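Local structure of glutaminyl-tRNA synthetase (Saccharomyces cerevisiae, 3TL4) at residues Y45-S50 against G76-D81. The protein attaches glutamine to its cognate tRNA at the expense of ATP, this chain being the appended N-terminal tRNA-binding domain of the enzyme. Residues are numbered along the deposited sequence; the frame is centred on the assembly and turned at random.
Sequences YQWNKS and GIINGD
Ile78, on the last turn of helix 70-78, sets its CB over one face of the Tyr45 ring, a compact example of how a branched aliphatic residue can serve two aromatic rings at once. That CB stands 3.9 Å from the centroid of the Tyr45 ring, 21° off the normal and displaced toward the rim, a CH-pi contact whose shortest approach is 3.7 Å, from Ile78 CB to Tyr45 CZ. A chi1 of 67° sets Ile78 CG1 between the backbone N and the carbonyl carbon, which leaves the methyl CG2 anti to the carbonyl carbon and facing the rings. Ile78 CG2 packs 3.7 Å from Tyr45 CE2 and also meets Trp47 CH2 obliquely at 3.9 Å, so that it lies against both. The two rings also meet each other: Tyr45 CE2 lies over a face of Trp47, while Trp47 CD2 sits at the edge of the phenol. Tyr45, with CG anti to its own N (chi1 173°), carries its hydroxyl alongside the backbone of Ile78, toward the start of helix 49-62. There Tyr45 OH is hydrogen-bonded to Thr51 OG1 and, at 2.6 Å, to water 1, which donates to Ile78 O over 2.9 Å. The phenol is thus held by packing on its face and by polar bonds at its hydroxyl. Thr41 touches both Ile78 and Trp47.

Both helix ends carry recognisable caps. Asn48 N-caps helix 49-62 through OD1, weakly to Ser50 N and also to Thr51 N. Gly80 ends helix 70-78 with positive phi in a Schellman motif, and Asn79 OD1 accepts from Asp81 N at 3.0 Å, forming an Asx turn. The whole is surface packing in an all-helical RNA-binding domain, joining an N-capped helix start to a Schellman-terminated helix end.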
# COMPACT_ATOMS: atom_id res chain seq x y z
N TYR A 45 -1.94 3.77 -23.43
CA TYR A 45 -1.25 3.71 -22.14
C TYR A 45 -0.38 2.45 -22.07
O TYR A 45 -0.76 1.39 -22.58
CB TYR A 45 -2.22 3.76 -20.96
CG TYR A 45 -1.51 3.53 -19.65
CD1 TYR A 45 -0.76 4.54 -19.06
CD2 TYR A 45 -1.55 2.30 -19.02
CE1 TYR A 45 -0.08 4.33 -17.88
CE2 TYR A 45 -0.88 2.08 -17.84
CZ TYR A 45 -0.13 3.10 -17.28
OH TYR A 45 0.55 2.87 -16.10
N GLN A 46 0.79 2.59 -21.46
CA GLN A 46 1.76 1.49 -21.37
C GLN A 46 1.87 0.97 -19.96
O GLN A 46 2.42 1.63 -19.08
CB GLN A 46 3.14 1.96 -21.85
CG GLN A 46 3.23 2.22 -23.35
CD GLN A 46 4.61 2.71 -23.79
OE1 GLN A 46 5.40 3.19 -22.97
NE2 GLN A 46 4.90 2.58 -25.07
N TRP A 47 1.35 -0.23 -19.73
CA TRP A 47 1.35 -0.81 -18.40
C TRP A 47 2.77 -1.17 -17.95
O TRP A 47 3.67 -1.29 -18.78
CB TRP A 47 0.45 -2.04 -18.36
CG TRP A 47 -0.99 -1.70 -18.56
CD1 TRP A 47 -1.66 -1.65 -19.76
CD2 TRP A 47 -1.94 -1.36 -17.55
NE1 TRP A 47 -2.97 -1.29 -19.55
CE2 TRP A 47 -3.16 -1.10 -18.20
CE3 TRP A 47 -1.87 -1.24 -16.16
CZ2 TRP A 47 -4.31 -0.73 -17.50
CZ3 TRP A 47 -3.01 -0.87 -15.46
CH2 TRP A 47 -4.22 -0.63 -16.13
N ASN A 48 2.97 -1.32 -16.65
CA ASN A 48 4.23 -1.86 -16.14
C ASN A 48 3.94 -2.80 -14.97
O ASN A 48 2.78 -3.01 -14.62
CB ASN A 48 5.20 -0.74 -15.71
CG ASN A 48 4.60 0.18 -14.67
OD1 ASN A 48 4.25 -0.25 -13.56
ND2 ASN A 48 4.45 1.45 -15.03
N LYS A 49 4.98 -3.37 -14.38
CA LYS A 49 4.81 -4.36 -13.33
C LYS A 49 4.03 -3.77 -12.16
O LYS A 49 3.17 -4.43 -11.57
CB LYS A 49 6.17 -4.88 -12.86
CG LYS A 49 6.09 -5.98 -11.81
CD LYS A 49 7.39 -6.78 -11.72
CE LYS A 49 8.54 -5.96 -11.16
NZ LYS A 49 8.37 -5.70 -9.70
N SER A 50 4.32 -2.52 -11.84
CA SER A 50 3.67 -1.81 -10.74
C SER A 50 2.17 -1.58 -10.97
O SER A 50 1.35 -1.94 -10.13
CB SER A 50 4.40 -0.49 -10.47
OG SER A 50 3.71 0.32 -9.53
N GLY A 76 -6.06 7.12 -11.01
CA GLY A 76 -5.10 7.35 -9.95
C GLY A 76 -3.94 6.39 -10.03
O GLY A 76 -2.79 6.77 -9.85
N ILE A 77 -4.24 5.12 -10.30
CA ILE A 77 -3.17 4.15 -10.48
C ILE A 77 -2.33 4.55 -11.69
O ILE A 77 -1.14 4.83 -11.55
CB ILE A 77 -3.70 2.70 -10.63
CG1 ILE A 77 -4.28 2.20 -9.31
CG2 ILE A 77 -2.61 1.77 -11.10
CD1 ILE A 77 -5.25 1.02 -9.43
N ILE A 78 -2.94 4.61 -12.87
CA ILE A 78 -2.15 4.81 -14.08
C ILE A 78 -1.44 6.16 -14.12
O ILE A 78 -0.39 6.28 -14.75
CB ILE A 78 -2.93 4.55 -15.39
CG1 ILE A 78 -4.03 5.58 -15.61
CG2 ILE A 78 -3.47 3.13 -15.41
CD1 ILE A 78 -4.49 5.66 -17.06
N ASN A 79 -1.96 7.16 -13.42
CA ASN A 79 -1.24 8.44 -13.36
C ASN A 79 -0.24 8.59 -12.20
O ASN A 79 0.37 9.62 -12.05
CB ASN A 79 -2.21 9.64 -13.44
CG ASN A 79 -2.69 10.08 -12.09
OD1 ASN A 79 -2.56 9.36 -11.11
ND2 ASN A 79 -3.27 11.28 -12.03
N GLY A 80 -0.08 7.55 -11.38
CA GLY A 80 0.97 7.55 -10.37
C GLY A 80 0.58 8.19 -9.04
O GLY A 80 1.41 8.33 -8.14
N ASP A 81 -0.68 8.58 -8.91
CA ASP A 81 -1.19 9.11 -7.65
C ASP A 81 -1.27 8.01 -6.58
O ASP A 81 -0.83 8.20 -5.44
CB ASP A 81 -2.56 9.77 -7.86
CG ASP A 81 -2.47 11.11 -8.60
OD1 ASP A 81 -1.36 11.71 -8.67
OD2 ASP A 81 -3.52 11.57 -9.11
O HOH W 1 2.05 4.74 -15.13